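PDB 4GQV: CBS domain-containing protein CBSX1, chloroplastic from Arabidopsis thaliana, which is a chloroplast protein built from a pair of CBS domains and probably regulates partner proteins such as thioredoxins by binding them. Local coordinates for residues L17-P22 with G40-D45; W48-L53 with P134-D139. One frame throughout, in Å; residues are numbered along the deposited sequence.

How the contacts relate
From the N terminus, the chain passes through 17-22, makes helix 26-36 and returns as strand 40-44, so contact 1 closes a loop of 17 residues inside the first CBS motif. It then turns through 45-49 into strand 50-55, and contact 2 reaches from there across 80 residues to strand 134-136 in the second motif. The two contacts follow in series, neither nested nor crossing. They are joined by the sheet: Val43 N lies 2.8 Å from Gly52 O, a probable hydrogen bond, and Pro42 packs on Leu53. Contact 1 thus ties one CBS motif together locally, while contact 2 binds the two sheets of the pair face to face.

Contact 1 of 2, residues L17-P22 with G40-D45; sequences LHVVKP and GFPVID
Val20 and Phe41 meet in the tightly packed part of this contact, where an extended run, 17-22, lies beside the outer strand 40-44 of the first CBS motif. Methyl CG1 of Val20 sits over the centre of the Phe41 ring, 3.9 Å from the centroid and only 7° off the ring normal, a CH-pi contact. With chi1 at -70°, that methyl stands beside the backbone N of Val20 and reaches the ring, while CG2 turns to Val43 CG2. Leu32 and Leu33 of helix 26-36 also pack against Phe41. Replacing Phe41 with an alanine removes the ring, which would probably leave Val20 CG1 without its partner and a gap between Val20 and Leu32.

A single beta bridge fixes the register. Val20 N donates to Pro42 O at 3.0 Å, in the carbonyl plane, and Ile44 N returns a bond to Val20 O at 2.9 Å, close to straight. The same Val20 oxygen also receives a CA-H...O contact from Val43 CA. Alongside, Val19 CG2 touches Ile44 CD1 at 3.6 Å, and CG1 of Val19 touches Pro42 CG.

Whereas Val20 and Phe41 are buried, the contact becomes more polar and partly exposed at Lys21 and Asp45. The aliphatic chain of Lys21 passes over the carbonyls of Ile44 and Asp45, CD lying 3.4 Å from Ile44 O, and NZ has a long, weak ion pair with Glu46. Asp45 OD2 accepts bonds from the backbone N of Asp47 and Lys49, outside the two segments. The chemistry implies division of labour: paired amides set the alignment, Val20 and Phe41 pack against helix 26-36, and Pro42 and Ile44 against Leu142.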
loop_
_atom_site.group_PDB
_atom_site.type_symbol
_atom_site.label_atom_id
_atom_site.label_comp_id
_atom_site.label_asym_id
_atom_site.label_seq_id
_atom_site.Cartn_x
_atom_site.Cartn_y
_atom_site.Cartn_z
ATOM N N LEU A 17 -0.773 12.904 8.579
ATOM C CA LEU A 17 -1.401 11.625 8.920
ATOM C C LEU A 17 -2.831 11.504 8.404
ATOM O O LEU A 17 -3.478 12.506 8.095
ATOM C CB LEU A 17 -1.410 11.414 10.438
ATOM C CG LEU A 17 -0.267 10.628 11.068
ATOM C CD1 LEU A 17 -0.573 10.338 12.516
ATOM C CD2 LEU A 17 -0.020 9.344 10.304
ATOM N N HIS A 18 -3.309 10.265 8.307
ATOM C CA HIS A 18 -4.735 9.996 8.140
ATOM C C HIS A 18 -5.168 9.010 9.217
ATOM O O HIS A 18 -4.649 7.906 9.295
ATOM C CB HIS A 18 -5.075 9.489 6.724
ATOM C CG HIS A 18 -4.684 10.440 5.638
ATOM N ND1 HIS A 18 -3.793 10.109 4.636
ATOM C CD2 HIS A 18 -5.030 11.732 5.416
ATOM C CE1 HIS A 18 -3.615 11.151 3.844
ATOM N NE2 HIS A 18 -4.355 12.147 4.296
ATOM N N VAL A 19 -6.112 9.440 10.046
ATOM C CA VAL A 19 -6.570 8.682 11.188
ATOM C C VAL A 19 -8.066 8.466 11.085
ATOM O O VAL A 19 -8.735 9.096 10.272
ATOM C CB VAL A 19 -6.290 9.450 12.497
ATOM C CG1 VAL A 19 -4.800 9.543 12.748
ATOM C CG2 VAL A 19 -6.898 10.830 12.439
ATOM N N VAL A 20 -8.598 7.572 11.905
ATOM C CA VAL A 20 -10.044 7.476 12.032
ATOM C C VAL A 20 -10.338 7.279 13.490
ATOM O O VAL A 20 -9.427 7.061 14.271
ATOM C CB VAL A 20 -10.686 6.296 11.201
ATOM C CG1 VAL A 20 -10.633 6.553 9.699
ATOM C CG2 VAL A 20 -10.092 4.937 11.560
ATOM N N LYS A 21 -11.603 7.319 13.873
ATOM C CA LYS A 21 -11.953 7.035 15.258
ATOM C C LYS A 21 -12.765 5.782 15.244
ATOM O O LYS A 21 -13.202 5.361 14.170
ATOM C CB LYS A 21 -12.754 8.194 15.857
ATOM C CG LYS A 21 -12.005 9.504 15.837
ATOM C CD LYS A 21 -11.913 10.122 17.213
ATOM C CE LYS A 21 -11.346 11.523 17.106
ATOM N NZ LYS A 21 -12.086 12.322 16.091
ATOM N N PRO A 22 -12.988 5.169 16.415
ATOM C CA PRO A 22 -13.907 4.017 16.415
ATOM C C PRO A 22 -15.351 4.411 16.025
ATOM O O PRO A 22 -16.147 3.525 15.695
ATOM C CB PRO A 22 -13.875 3.533 17.872
ATOM C CG PRO A 22 -12.694 4.188 18.495
ATOM C CD PRO A 22 -12.466 5.462 17.758
ATOM N N GLY A 40 -5.204 1.414 4.995
ATOM C CA GLY A 40 -5.478 1.323 6.414
ATOM C C GLY A 40 -5.177 2.623 7.128
ATOM O O GLY A 40 -4.611 3.539 6.543
ATOM N N PHE A 41 -5.579 2.711 8.388
ATOM C CA PHE A 41 -5.284 3.877 9.204
ATOM C C PHE A 41 -5.052 3.391 10.614
ATOM O O PHE A 41 -5.553 2.323 10.997
ATOM C CB PHE A 41 -6.475 4.866 9.309
ATOM C CG PHE A 41 -7.441 4.838 8.156
ATOM C CD1 PHE A 41 -7.518 5.914 7.294
ATOM C CD2 PHE A 41 -8.304 3.772 7.969
ATOM C CE1 PHE A 41 -8.413 5.917 6.234
ATOM C CE2 PHE A 41 -9.199 3.768 6.898
ATOM C CZ PHE A 41 -9.256 4.851 6.048
ATOM N N PRO A 42 -4.319 4.187 11.389
ATOM C CA PRO A 42 -4.421 4.195 12.846
ATOM C C PRO A 42 -5.790 4.741 13.280
ATOM O O PRO A 42 -6.457 5.536 12.584
ATOM C CB PRO A 42 -3.289 5.155 13.273
ATOM C CG PRO A 42 -3.214 6.106 12.165
ATOM C CD PRO A 42 -3.477 5.293 10.904
ATOM N N VAL A 43 -6.200 4.272 14.442
ATOM C CA VAL A 43 -7.507 4.530 15.005
ATOM C C VAL A 43 -7.287 5.132 16.380
ATOM O O VAL A 43 -6.726 4.462 17.264
ATOM C CB VAL A 43 -8.350 3.241 15.170
ATOM C CG1 VAL A 43 -9.812 3.603 15.543
ATOM C CG2 VAL A 43 -8.310 2.382 13.900
ATOM N N ILE A 44 -7.734 6.382 16.544
ATOM C CA ILE A 44 -7.556 7.145 17.771
ATOM C C ILE A 44 -8.864 7.384 18.515
ATOM O O ILE A 44 -9.927 7.433 17.893
ATOM C CB ILE A 44 -6.897 8.526 17.496
ATOM C CG1 ILE A 44 -7.712 9.313 16.474
ATOM C CG2 ILE A 44 -5.456 8.370 17.011
ATOM C CD1 ILE A 44 -7.069 10.628 16.073
ATOM N N ASP A 45 -8.794 7.514 19.841
ATOM C CA ASP A 45 -9.953 7.965 20.596
ATOM C C ASP A 45 -9.984 9.502 20.598
ATOM O O ASP A 45 -9.264 10.121 19.813
ATOM C CB ASP A 45 -10.076 7.315 21.987
ATOM C CG ASP A 45 -9.081 7.851 23.021
ATOM O OD1 ASP A 45 -9.109 7.304 24.140
ATOM O OD2 ASP A 45 -8.293 8.790 22.745
#

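Contact 2 of 2, residues W48-L53 with P134-D139; sequences WKLVGL and PVVDSD
Leu50 and Pro134 meet at the interface between the two CBS motifs of this Bateman module, strand 50-53 of the first motif facing strand 134-136 of the second. The strands run antiparallel, at 178°, but their axes are 9.7 Å apart. Side chains rather than a backbone ladder therefore fill the space, and the backbone of strand 50-55 is taken up by its own sheet, by strand 40-44 on one flank, where Val51 and Gly52 both face Val43 in a classic beta bulge, and strand 106-107 on the other.

Leu50 and Pro134 carry most of the apolar contact. The CG of Leu50 is anti to the backbone N (chi1 -179°), which extends the side chain toward the other motif, and CD2 meets both CB and CG of Pro134 at 3.5 Å, the two side chains crossing at about a right angle. The same methyl lies 3.9 Å from Val136 CG1. Farther along, Leu53 CD1 approaches Pro134 CD more loosely, at 4.3 Å. Leu142 and Pro42 extend this apolar layer on the two sheets.

At the outer end the contact turns polar and less certain, since Asp139 is poorly ordered. There the chain of Lys49 bends at its last torsion, and NZ donates a hydrogen bond to the backbone O of Asp139, nearly in line with that carbonyl.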
loop_
_atom_site.group_PDB
_atom_site.type_symbol
_atom_site.label_atom_id
_atom_site.label_comp_id
_atom_site.label_asym_id
_atom_site.label_seq_id
_atom_site.Cartn_x
_atom_site.Cartn_y
_atom_site.Cartn_z
ATOM N N TRP A 48 -6.827 11.540 21.252
ATOM C CA TRP A 48 -5.755 11.213 20.303
ATOM C C TRP A 48 -4.849 10.067 20.782
ATOM O O TRP A 48 -3.717 9.934 20.336
ATOM C CB TRP A 48 -4.925 12.452 19.945
ATOM C CG TRP A 48 -5.276 13.037 18.617
ATOM C CD1 TRP A 48 -6.335 13.849 18.332
ATOM C CD2 TRP A 48 -4.574 12.846 17.381
ATOM N NE1 TRP A 48 -6.335 14.175 16.995
ATOM C CE2 TRP A 48 -5.258 13.581 16.393
ATOM C CE3 TRP A 48 -3.427 12.133 17.017
ATOM C CZ2 TRP A 48 -4.838 13.624 15.067
ATOM C CZ3 TRP A 48 -3.010 12.174 15.703
ATOM C CH2 TRP A 48 -3.720 12.911 14.737
ATOM N N LYS A 49 -5.361 9.255 21.698
ATOM C CA LYS A 49 -4.680 8.051 22.111
ATOM C C LYS A 49 -4.891 6.984 21.059
ATOM O O LYS A 49 -5.931 6.948 20.387
ATOM C CB LYS A 49 -5.223 7.547 23.448
ATOM C CG LYS A 49 -4.969 8.499 24.586
ATOM C CD LYS A 49 -4.828 7.774 25.913
ATOM C CE LYS A 49 -4.220 8.712 26.949
ATOM N NZ LYS A 49 -3.366 9.715 26.252
ATOM N N LEU A 50 -3.906 6.097 20.946
ATOM C CA LEU A 50 -3.959 5.032 19.969
ATOM C C LEU A 50 -4.714 3.854 20.556
ATOM O O LEU A 50 -4.297 3.263 21.556
ATOM C CB LEU A 50 -2.545 4.640 19.517
ATOM C CG LEU A 50 -2.486 3.536 18.458
ATOM C CD1 LEU A 50 -3.059 4.001 17.101
ATOM C CD2 LEU A 50 -1.073 3.026 18.319
ATOM N N VAL A 51 -5.838 3.511 19.932
ATOM C CA VAL A 51 -6.634 2.387 20.407
ATOM C C VAL A 51 -6.711 1.272 19.360
ATOM O O VAL A 51 -7.117 0.143 19.658
ATOM C CB VAL A 51 -8.079 2.814 20.852
ATOM C CG1 VAL A 51 -8.037 3.743 22.063
ATOM C CG2 VAL A 51 -8.842 3.461 19.700
ATOM N N GLY A 52 -6.333 1.562 18.125
ATOM C CA GLY A 52 -6.321 0.459 17.196
ATOM C C GLY A 52 -5.791 0.756 15.819
ATOM O O GLY A 52 -5.322 1.854 15.545
ATOM N N LEU A 53 -5.838 -0.259 14.966
ATOM C CA LEU A 53 -5.419 -0.139 13.585
ATOM C C LEU A 53 -6.504 -0.776 12.747
ATOM O O LEU A 53 -7.187 -1.707 13.205
ATOM C CB LEU A 53 -4.110 -0.884 13.352
ATOM C CG LEU A 53 -2.843 -0.149 13.783
ATOM C CD1 LEU A 53 -1.617 -0.979 13.464
ATOM C CD2 LEU A 53 -2.768 1.178 13.064
ATOM N N PRO A 134 2.779 2.394 14.265
ATOM C CA PRO A 134 2.409 3.676 14.856
ATOM C C PRO A 134 3.475 4.164 15.841
ATOM O O PRO A 134 4.111 3.368 16.535
ATOM C CB PRO A 134 1.089 3.371 15.573
ATOM C CG PRO A 134 1.057 1.889 15.748
ATOM C CD PRO A 134 1.877 1.297 14.649
ATOM N N VAL A 135 3.660 5.476 15.876
ATOM C CA VAL A 135 4.565 6.121 16.799
ATOM C C VAL A 135 3.742 6.906 17.784
ATOM O O VAL A 135 2.897 7.716 17.397
ATOM C CB VAL A 135 5.499 7.103 16.097
ATOM C CG1 VAL A 135 6.637 7.523 17.066
ATOM C CG2 VAL A 135 6.058 6.495 14.787
ATOM N N VAL A 136 3.954 6.647 19.062
ATOM C CA VAL A 136 3.198 7.336 20.094
ATOM C C VAL A 136 4.154 7.942 21.144
ATOM O O VAL A 136 5.328 7.583 21.220
ATOM C CB VAL A 136 2.260 6.379 20.822
ATOM C CG1 VAL A 136 1.451 5.541 19.843
ATOM C CG2 VAL A 136 3.055 5.484 21.738
ATOM N N ASP A 137 3.644 8.844 21.965
ATOM C CA ASP A 137 4.463 9.424 23.005
ATOM C C ASP A 137 4.245 8.827 24.386
ATOM O O ASP A 137 3.475 7.878 24.576
ATOM C CB ASP A 137 4.311 10.950 23.060
ATOM C CG ASP A 137 2.879 11.394 23.286
ATOM O OD1 ASP A 137 2.135 10.713 24.025
ATOM O OD2 ASP A 137 2.505 12.442 22.721
ATOM N N SER A 138 4.957 9.429 25.332
ATOM C CA SER A 138 4.894 9.153 26.754
ATOM C C SER A 138 3.479 8.976 27.274
ATOM O O SER A 138 3.215 8.106 28.103
ATOM C CB SER A 138 5.571 10.314 27.490
ATOM O OG SER A 138 6.059 11.301 26.569
ATOM N N ASP A 139 2.560 9.804 26.793
ATOM C CA ASP A 139 1.172 9.703 27.238
ATOM C C ASP A 139 0.326 8.797 26.358
ATOM O O ASP A 139 -0.900 8.845 26.400
ATOM C CB ASP A 139 0.526 11.078 27.364
ATOM C CG ASP A 139 0.805 11.717 28.700
ATOM O OD1 ASP A 139 0.119 11.356 29.682
ATOM O OD2 ASP A 139 1.717 12.568 28.771
#